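D-alanyl-D-alanine carboxypeptidase (Penicillin binding protein) family protein (Francisella tularensis subsp. tularensis, PDB 6OSU) probably removes C-terminal D-alanine from peptidoglycan precursor peptides, acting as a serine-type D-Ala-D-Ala carboxypeptidase of the peptidase S11 family. Local coordinates at residues 182-187 against 299-304; 192-197 against 273-278; 196-201 against 266-271. All blocks are in the same frame, centred on the assembly; numbering follows the deposited sequence.

Contact 1 (182-187 against 299-304); sequences LARSYI and RFISVV
Ile301 points from the middle strand of the five-stranded antiparallel sheet into helix 176-189, giving one of the helix-on-sheet layers of the DD-peptidase domain, of the beta-lactamase clan. The short axes approach to 9.4 Å and run roughly antiparallel, with 144° between their directions. Ile301 spreads its two branches along the helix. CG2 meets the methyl of Ala183, CB to CG2 being 3.9 Å, while CD1 reaches the helix backbone itself, 3.6 Å from Arg184 CA. That reach follows from chi2 of 163°, which extends CD1 away from the strand. Past CB the extended Arg184 side chain leads away from the strand; NE bonds to Tyr45 O and NH2 to Arg46 O.

One turn on, Ile187 adds CG1 at 4.4 Å from Ile301 CD1, a looser apolar contact. Its CG2 branch sits over one face of the Arg299 guanidinium, 4.0 Å from NE. The reverse side of the strand, through Phe300, Ser302 and Val304, packs on helix 310-327. Arg299 bends at chi3, and its terminal nitrogens have partners outside the two segments, among them Ser292, whose OG takes a hydrogen bond from NH1.

Contact 2 (192-197 against 273-278); sequences EAYKVY and GADGMK
Tyr194 and Asp275 make the direct polar link between 192-197 and strand 274-282, the edge strand of the sheet in this DD-peptidase domain of the beta-lactamase clan. Lys278, in the K-T-G sequence of that strand, is the predicted substrate-binding lysine. The phenol donates from Tyr194 OH to Asp275 OD2 over 2.7 Å. The oxygen is approached from above the carboxylate plane, 47° out of it, and ring and carboxylate stand at about a right angle. The other oxygen, Asp275 OD1, forms a salt bridge with Arg299 NH2, so both oxygens are occupied, which would favour the charged form. The phenol oxygen also lies 3.5 Å from Gly276 CA, closely packed on the backbone.

Aromatic packing centres on Tyr197 and Met277. Met277 CG stands over the middle of the Tyr197 ring, 3.9 Å from its centroid and only 6° off the normal, a CH-pi contact. With CG trans to the backbone N (chi1 -173°) and the chain extended, the side chain lies across this face; SD makes a more distant Met-aromatic contact at 4.9 Å from the centroid, and CE comes to 3.6 Å from Tyr197 CE2.

A water bridges the backbones, donating to Tyr197 O at 2.6 Å and to Met277 O at 2.8 Å. The strand here is irregular: a cis peptide precedes Met277, and two classic beta bulges, Asp275-Gly276 opposite Ser292 and Met277-Lys278 opposite Val290, interrupt its pairing. Lys278 takes its aliphatic chain past the edge of the Tyr197 ring, CD lying 4.3 Å from CE1, and delivers NZ to a hydrogen bond with Ser124 OG.

Contact 3 (196-201 against 266-271); sequences VYDDKG and RLLFTF
Arg266 O is gripped by three donors, one of them the backbone N of Phe269, the residue whose ring meets Lys200 across the contact. Phe269 N lies 3.0 Å from this oxygen, Thr270 N also bonds to it, and Thr270 OG1 does so at 3.2 Å from above the carbonyl plane. These bonds fix the turn of the short helix 267-270, which presents Leu268 and Phe269 to the loop that leads into strand 201-205.

Leu268 is the central element, its two methyls lying among oxygens of the loop. CD1 is 3.6 Å from Tyr197 O and equally far from Asp199 O, while CD2 lies 3.4 Å from Asp198 OD1. Asp199 O has its own polar partner, Asn263 ND2.

Lys200 packs on both Leu268 and Phe269. Bent at chi2, chi3 and chi4, it folds back so that CE rests 3.9 Å from Leu268 CB and NZ makes a weak bond to Asp198 O, with a long ion pair to Asp198 OD2. The Lys200 and Phe269 side chains run antiparallel alongside one another, with CD 3.7 Å from Phe269 CE1; Lys200 O meets the ring edge near its plane, 3.6 Å from CZ.

Between loop and helix, carbons meet carbons or oxygens, which suggests that this surface contact rests mainly on shape and dispersion, while the polar bonds lie within each segment or go to neighbours such as Asn263.

In the fold
From the N terminus, helix 176-189 opens the outermost loop, which contact 1 closes about 112 residues later on the middle strand 298-307. Contacts 2 and 3 both lie within it. They start from a shared piece of chain, Val196 and Tyr197, and close in reverse order: contact 3 first, on helix 267-270, then contact 2, on the edge strand 274-282 that follows. Helices 176-189 and 191-194 and the loop after them are thereby tied to the middle and the edge of one sheet and to the helix leading into that edge. Packing joins neighbours, with Tyr186 CD1 3.6 Å from Met277 CE between contacts 1 and 2, and Ala274 CB 3.7 Å from Leu267 O between contacts 2 and 3.

Contact 1 (182-187 against 299-304)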
loop_
_atom_site.group_PDB
_atom_site.type_symbol
_atom_site.label_atom_id
_atom_site.label_comp_id
_atom_site.label_asym_id
_atom_site.label_seq_id
_atom_site.Cartn_x
_atom_site.Cartn_y
_atom_site.Cartn_z
ATOM N N LEU A 182 -5.896 -2.252 3.603
ATOM C CA LEU A 182 -5.447 -1.392 4.692
ATOM C C LEU A 182 -4.337 -0.456 4.227
ATOM O O LEU A 182 -4.377 0.753 4.488
ATOM C CB LEU A 182 -4.976 -2.246 5.870
ATOM C CG LEU A 182 -4.348 -1.489 7.041
ATOM C CD1 LEU A 182 -5.326 -0.468 7.584
ATOM C CD2 LEU A 182 -3.918 -2.462 8.133
ATOM N N ALA A 183 -3.340 -1.000 3.523
ATOM C CA ALA A 183 -2.224 -0.178 3.066
ATOM C C ALA A 183 -2.701 0.932 2.137
ATOM O O ALA A 183 -2.305 2.091 2.288
ATOM C CB ALA A 183 -1.178 -1.049 2.373
ATOM N N ARG A 184 -3.559 0.595 1.169
ATOM C CA ARG A 184 -4.066 1.605 0.242
ATOM C C ARG A 184 -4.792 2.723 0.982
ATOM O O ARG A 184 -4.601 3.907 0.678
ATOM C CB ARG A 184 -4.990 0.960 -0.790
ATOM C CG ARG A 184 -5.487 1.917 -1.859
ATOM C CD ARG A 184 -6.354 1.200 -2.888
ATOM N NE ARG A 184 -6.724 2.074 -4.000
ATOM C CZ ARG A 184 -7.969 2.441 -4.287
ATOM N NH1 ARG A 184 -8.982 2.001 -3.552
ATOM N NH2 ARG A 184 -8.201 3.241 -5.321
ATOM N N SER A 185 -5.630 2.367 1.959
ATOM C CA SER A 185 -6.296 3.387 2.764
ATOM C C SER A 185 -5.282 4.242 3.520
ATOM O O SER A 185 -5.450 5.462 3.643
ATOM C CB SER A 185 -7.273 2.720 3.732
ATOM O OG SER A 185 -7.944 3.683 4.521
ATOM N N TYR A 186 -4.218 3.615 4.027
ATOM C CA TYR A 186 -3.194 4.338 4.776
ATOM C C TYR A 186 -2.499 5.374 3.898
ATOM O O TYR A 186 -2.352 6.538 4.291
ATOM C CB TYR A 186 -2.190 3.336 5.346
ATOM C CG TYR A 186 -1.414 3.800 6.555
ATOM C CD1 TYR A 186 -1.318 2.996 7.683
ATOM C CD2 TYR A 186 -0.754 5.017 6.563
ATOM C CE1 TYR A 186 -0.601 3.400 8.788
ATOM C CE2 TYR A 186 -0.036 5.433 7.664
ATOM C CZ TYR A 186 0.036 4.619 8.773
ATOM O OH TYR A 186 0.750 5.025 9.876
ATOM N N ILE A 187 -2.060 4.965 2.701
ATOM C CA ILE A 187 -1.413 5.893 1.774
ATOM C C ILE A 187 -2.309 7.091 1.507
ATOM O O ILE A 187 -1.849 8.237 1.446
ATOM C CB ILE A 187 -1.061 5.186 0.451
ATOM C CG1 ILE A 187 -0.380 3.849 0.699
ATOM C CG2 ILE A 187 -0.171 6.071 -0.401
ATOM C CD1 ILE A 187 0.832 3.984 1.482
ATOM N N ARG A 299 2.309 3.837 -8.473
ATOM C CA ARG A 299 2.595 3.183 -7.205
ATOM C C ARG A 299 1.845 1.862 -7.116
ATOM O O ARG A 299 0.651 1.789 -7.426
ATOM C CB ARG A 299 2.208 4.063 -6.013
ATOM C CG ARG A 299 2.206 3.310 -4.691
ATOM C CD ARG A 299 1.673 4.140 -3.542
ATOM N NE ARG A 299 2.503 5.310 -3.283
ATOM C CZ ARG A 299 3.658 5.277 -2.627
ATOM N NH1 ARG A 299 4.132 4.128 -2.160
ATOM N NH2 ARG A 299 4.344 6.396 -2.441
ATOM N N PHE A 300 2.549 0.823 -6.681
ATOM C CA PHE A 300 1.953 -0.484 -6.464
ATOM C C PHE A 300 2.122 -0.900 -5.012
ATOM O O PHE A 300 3.085 -0.515 -4.343
ATOM C CB PHE A 300 2.566 -1.543 -7.387
ATOM C CG PHE A 300 1.998 -1.529 -8.775
ATOM C CD1 PHE A 300 0.793 -2.155 -9.048
ATOM C CD2 PHE A 300 2.663 -0.882 -9.805
ATOM C CE1 PHE A 300 0.262 -2.142 -10.325
ATOM C CE2 PHE A 300 2.140 -0.865 -11.084
ATOM C CZ PHE A 300 0.937 -1.495 -11.347
ATOM N N ILE A 301 1.171 -1.691 -4.532
ATOM C CA ILE A 301 1.197 -2.247 -3.187
ATOM C C ILE A 301 1.262 -3.762 -3.305
ATOM O O ILE A 301 0.466 -4.370 -4.030
ATOM C CB ILE A 301 -0.032 -1.799 -2.378
ATOM C CG1 ILE A 301 0.033 -0.290 -2.128
ATOM C CG2 ILE A 301 -0.132 -2.574 -1.070
ATOM C CD1 ILE A 301 -1.292 0.318 -1.715
ATOM N N SER A 302 2.221 -4.367 -2.614
ATOM C CA SER A 302 2.394 -5.810 -2.613
ATOM C C SER A 302 2.375 -6.321 -1.184
ATOM O O SER A 302 2.964 -5.709 -0.287
ATOM C CB SER A 302 3.703 -6.224 -3.287
ATOM O OG SER A 302 3.523 -6.416 -4.678
ATOM N N VAL A 303 1.684 -7.438 -0.983
ATOM C CA VAL A 303 1.689 -8.171 0.275
ATOM C C VAL A 303 2.124 -9.596 -0.024
ATOM O O VAL A 303 1.575 -10.238 -0.925
ATOM C CB VAL A 303 0.308 -8.156 0.953
ATOM C CG1 VAL A 303 0.364 -8.923 2.257
ATOM C CG2 VAL A 303 -0.154 -6.726 1.186
ATOM N N VAL A 304 3.123 -10.078 0.711
ATOM C CA VAL A 304 3.588 -11.455 0.619
ATOM C C VAL A 304 3.511 -12.060 2.012
ATOM O O VAL A 304 3.979 -11.453 2.981
ATOM C CB VAL A 304 5.020 -11.543 0.057
ATOM C CG1 VAL A 304 5.546 -12.950 0.176
ATOM C CG2 VAL A 304 5.053 -11.104 -1.396
#

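Contact 2 (192-197 against 273-278)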
loop_
_atom_site.group_PDB
_atom_site.type_symbol
_atom_site.label_atom_id
_atom_site.label_comp_id
_atom_site.label_asym_id
_atom_site.label_seq_id
_atom_site.Cartn_x
_atom_site.Cartn_y
_atom_site.Cartn_z
ATOM N N GLU A 192 1.327 11.970 5.446
ATOM C CA GLU A 192 2.444 12.391 6.287
ATOM C C GLU A 192 2.907 11.259 7.196
ATOM O O GLU A 192 4.106 10.962 7.275
ATOM C CB GLU A 192 2.060 13.615 7.115
ATOM C CG GLU A 192 2.980 13.831 8.309
ATOM C CD GLU A 192 3.542 15.238 8.384
ATOM O OE1 GLU A 192 2.814 16.194 8.039
ATOM O OE2 GLU A 192 4.717 15.385 8.790
ATOM N N ALA A 193 1.970 10.619 7.899
ATOM C CA ALA A 193 2.334 9.497 8.757
ATOM C C ALA A 193 2.960 8.366 7.959
ATOM O O ALA A 193 3.837 7.658 8.467
ATOM C CB ALA A 193 1.110 8.988 9.516
ATOM N N TYR A 194 2.533 8.179 6.710
ATOM C CA TYR A 194 3.097 7.108 5.903
ATOM C C TYR A 194 4.561 7.348 5.554
ATOM O O TYR A 194 5.288 6.383 5.296
ATOM C CB TYR A 194 2.285 6.920 4.622
ATOM C CG TYR A 194 2.908 5.902 3.703
ATOM C CD1 TYR A 194 2.985 4.566 4.079
ATOM C CD2 TYR A 194 3.446 6.275 2.479
ATOM C CE1 TYR A 194 3.575 3.622 3.252
ATOM C CE2 TYR A 194 4.032 5.338 1.641
ATOM C CZ TYR A 194 4.092 4.014 2.033
ATOM O OH TYR A 194 4.671 3.078 1.204
ATOM N N LYS A 195 5.010 8.607 5.545
ATOM C CA LYS A 195 6.413 8.889 5.261
ATOM C C LYS A 195 7.353 8.255 6.279
ATOM O O LYS A 195 8.531 8.049 5.970
ATOM C CB LYS A 195 6.658 10.399 5.216
ATOM C CG LYS A 195 5.950 11.121 4.078
ATOM C CD LYS A 195 6.265 12.612 4.098
ATOM C CE LYS A 195 5.356 13.385 3.154
ATOM N NZ LYS A 195 4.831 14.626 3.794
ATOM N N VAL A 196 6.861 7.934 7.479
ATOM C CA VAL A 196 7.720 7.358 8.511
ATOM C C VAL A 196 8.242 5.992 8.087
ATOM O O VAL A 196 9.346 5.589 8.480
ATOM C CB VAL A 196 6.961 7.276 9.852
ATOM C CG1 VAL A 196 7.863 6.733 10.953
ATOM C CG2 VAL A 196 6.412 8.634 10.239
ATOM N N TYR A 197 7.478 5.263 7.271
ATOM C CA TYR A 197 7.887 3.919 6.882
ATOM C C TYR A 197 9.124 3.917 5.994
ATOM O O TYR A 197 9.748 2.863 5.830
ATOM C CB TYR A 197 6.734 3.203 6.184
ATOM C CG TYR A 197 5.631 2.793 7.133
ATOM C CD1 TYR A 197 5.809 1.733 8.013
ATOM C CD2 TYR A 197 4.419 3.470 7.158
ATOM C CE1 TYR A 197 4.809 1.347 8.880
ATOM C CE2 TYR A 197 3.409 3.094 8.032
ATOM C CZ TYR A 197 3.613 2.031 8.891
ATOM O OH TYR A 197 2.623 1.644 9.761
ATOM N N GLY A 273 12.815 3.158 -5.482
ATOM C CA GLY A 273 11.481 3.710 -5.379
ATOM C C GLY A 273 10.607 3.104 -4.302
ATOM O O GLY A 273 9.442 3.506 -4.176
ATOM N N ALA A 274 11.122 2.156 -3.525
ATOM C CA ALA A 274 10.354 1.559 -2.442
ATOM C C ALA A 274 10.358 2.484 -1.232
ATOM O O ALA A 274 11.418 2.946 -0.795
ATOM C CB ALA A 274 10.929 0.194 -2.071
ATOM N N ASP A 275 9.170 2.755 -0.685
ATOM C CA ASP A 275 9.054 3.605 0.493
ATOM C C ASP A 275 8.254 2.958 1.617
ATOM O O ASP A 275 7.920 3.641 2.592
ATOM C CB ASP A 275 8.435 4.961 0.131
ATOM C CG ASP A 275 7.196 4.831 -0.738
ATOM O OD1 ASP A 275 6.939 5.756 -1.538
ATOM O OD2 ASP A 275 6.488 3.808 -0.635
ATOM N N GLY A 276 7.947 1.665 1.517
ATOM C CA GLY A 276 7.178 0.988 2.547
ATOM C C GLY A 276 7.287 -0.511 2.379
ATOM O O GLY A 276 7.861 -1.008 1.408
ATOM N N MET A 277 6.718 -1.234 3.341
ATOM C CA MET A 277 5.979 -0.639 4.451
ATOM C C MET A 277 6.360 -1.289 5.785
ATOM O O MET A 277 6.905 -0.630 6.665
ATOM C CB MET A 277 4.468 -0.765 4.210
ATOM C CG MET A 277 3.584 -0.039 5.213
ATOM S SD MET A 277 1.819 -0.036 4.770
ATOM C CE MET A 277 1.188 1.217 5.881
ATOM N N LYS A 278 6.085 -2.585 5.928
ATOM C CA LYS A 278 6.187 -3.243 7.224
ATOM C C LYS A 278 6.457 -4.731 7.047
ATOM O O LYS A 278 5.882 -5.376 6.166
ATOM C CB LYS A 278 4.900 -3.056 8.035
ATOM C CG LYS A 278 4.987 -3.524 9.475
ATOM C CD LYS A 278 5.851 -2.583 10.287
ATOM C CE LYS A 278 6.019 -3.067 11.718
ATOM N NZ LYS A 278 6.905 -4.259 11.812
HETATM O O HOH W 1 9.191 0.315 5.426
#

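Contact 3 (196-201 against 266-271)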
loop_
_atom_site.group_PDB
_atom_site.type_symbol
_atom_site.label_atom_id
_atom_site.label_comp_id
_atom_site.label_asym_id
_atom_site.label_seq_id
_atom_site.Cartn_x
_atom_site.Cartn_y
_atom_site.Cartn_z
ATOM N N VAL A 196 6.861 7.934 7.479
ATOM C CA VAL A 196 7.720 7.358 8.511
ATOM C C VAL A 196 8.242 5.992 8.087
ATOM O O VAL A 196 9.346 5.589 8.480
ATOM C CB VAL A 196 6.961 7.276 9.852
ATOM C CG1 VAL A 196 7.863 6.733 10.953
ATOM C CG2 VAL A 196 6.412 8.634 10.239
ATOM N N TYR A 197 7.478 5.263 7.271
ATOM C CA TYR A 197 7.887 3.919 6.882
ATOM C C TYR A 197 9.124 3.917 5.994
ATOM O O TYR A 197 9.748 2.863 5.830
ATOM C CB TYR A 197 6.734 3.203 6.184
ATOM C CG TYR A 197 5.631 2.793 7.133
ATOM C CD1 TYR A 197 5.809 1.733 8.013
ATOM C CD2 TYR A 197 4.419 3.470 7.158
ATOM C CE1 TYR A 197 4.809 1.347 8.880
ATOM C CE2 TYR A 197 3.409 3.094 8.032
ATOM C CZ TYR A 197 3.613 2.031 8.891
ATOM O OH TYR A 197 2.623 1.644 9.761
ATOM N N ASP A 198 9.504 5.062 5.435
ATOM C CA ASP A 198 10.705 5.157 4.619
ATOM C C ASP A 198 11.961 5.434 5.441
ATOM O O ASP A 198 13.053 5.495 4.869
ATOM C CB ASP A 198 10.525 6.243 3.547
ATOM C CG ASP A 198 11.545 6.135 2.423
ATOM O OD1 ASP A 198 11.747 5.018 1.899
ATOM O OD2 ASP A 198 12.143 7.170 2.055
ATOM N N ASP A 199 11.835 5.592 6.761
ATOM C CA ASP A 199 13.004 5.817 7.607
ATOM C C ASP A 199 13.948 4.623 7.549
ATOM O O ASP A 199 13.531 3.476 7.732
ATOM C CB ASP A 199 12.579 6.072 9.056
ATOM C CG ASP A 199 11.936 7.432 9.254
ATOM O OD1 ASP A 199 11.730 8.152 8.252
ATOM O OD2 ASP A 199 11.639 7.782 10.416
ATOM N N LYS A 200 15.231 4.899 7.300
ATOM C CA LYS A 200 16.211 3.823 7.184
ATOM C C LYS A 200 16.503 3.176 8.532
ATOM O O LYS A 200 16.851 1.991 8.587
ATOM C CB LYS A 200 17.503 4.355 6.563
ATOM C CG LYS A 200 17.316 5.063 5.226
ATOM C CD LYS A 200 17.053 4.079 4.095
ATOM C CE LYS A 200 15.715 4.356 3.424
ATOM N NZ LYS A 200 15.575 5.786 3.023
ATOM N N GLY A 201 16.372 3.924 9.619
ATOM C CA GLY A 201 16.654 3.375 10.929
ATOM C C GLY A 201 16.266 4.345 12.025
ATOM O O GLY A 201 15.633 5.372 11.777
ATOM N N ARG A 266 14.286 -4.623 4.004
ATOM C CA ARG A 266 15.471 -4.524 3.160
ATOM C C ARG A 266 15.181 -3.799 1.852
ATOM O O ARG A 266 16.092 -3.221 1.248
ATOM C CB ARG A 266 16.027 -5.920 2.878
ATOM C CG ARG A 266 16.609 -6.624 4.094
ATOM C CD ARG A 266 17.733 -5.802 4.686
ATOM N NE ARG A 266 18.660 -5.347 3.652
ATOM C CZ ARG A 266 19.604 -4.432 3.842
ATOM N NH1 ARG A 266 19.754 -3.866 5.033
ATOM N NH2 ARG A 266 20.396 -4.079 2.839
ATOM N N LEU A 267 13.922 -3.810 1.406
ATOM C CA LEU A 267 13.570 -3.198 0.129
ATOM C C LEU A 267 13.903 -1.713 0.091
ATOM O O LEU A 267 14.180 -1.171 -0.986
ATOM C CB LEU A 267 12.083 -3.410 -0.156
ATOM C CG LEU A 267 11.715 -4.483 -1.179
ATOM C CD1 LEU A 267 12.293 -5.829 -0.782
ATOM C CD2 LEU A 267 10.205 -4.568 -1.322
ATOM N N LEU A 268 13.877 -1.038 1.245
ATOM C CA LEU A 268 14.213 0.384 1.281
ATOM C C LEU A 268 15.595 0.640 0.698
ATOM O O LEU A 268 15.810 1.643 0.009
ATOM C CB LEU A 268 14.147 0.911 2.714
ATOM C CG LEU A 268 12.788 0.958 3.404
ATOM C CD1 LEU A 268 12.939 1.592 4.777
ATOM C CD2 LEU A 268 11.782 1.718 2.553
ATOM N N PHE A 269 16.540 -0.259 0.958
ATOM C CA PHE A 269 17.918 -0.081 0.522
ATOM C C PHE A 269 18.179 -0.655 -0.863
ATOM O O PHE A 269 19.053 -0.150 -1.579
ATOM C CB PHE A 269 18.876 -0.732 1.528
ATOM C CG PHE A 269 18.563 -0.409 2.964
ATOM C CD1 PHE A 269 19.201 0.639 3.611
ATOM C CD2 PHE A 269 17.627 -1.156 3.670
ATOM C CE1 PHE A 269 18.911 0.937 4.932
ATOM C CE2 PHE A 269 17.332 -0.862 4.988
ATOM C CZ PHE A 269 17.976 0.186 5.621
ATOM N N THR A 270 17.445 -1.695 -1.260
ATOM C CA THR A 270 17.728 -2.426 -2.490
ATOM C C THR A 270 16.814 -2.046 -3.650
ATOM O O THR A 270 17.294 -1.887 -4.776
ATOM C CB THR A 270 17.628 -3.935 -2.240
ATOM O OG1 THR A 270 16.304 -4.270 -1.805
ATOM C CG2 THR A 270 18.629 -4.361 -1.175
ATOM N N PHE A 271 15.514 -1.893 -3.413
ATOM C CA PHE A 271 14.553 -1.664 -4.486
ATOM C C PHE A 271 14.402 -0.168 -4.731
ATOM O O PHE A 271 14.072 0.589 -3.811
ATOM C CB PHE A 271 13.203 -2.294 -4.142
ATOM C CG PHE A 271 12.300 -2.485 -5.331
ATOM C CD1 PHE A 271 12.240 -3.709 -5.980
ATOM C CD2 PHE A 271 11.508 -1.445 -5.792
ATOM C CE1 PHE A 271 11.408 -3.890 -7.068
ATOM C CE2 PHE A 271 10.677 -1.618 -6.881
ATOM C CZ PHE A 271 10.624 -2.842 -7.520
#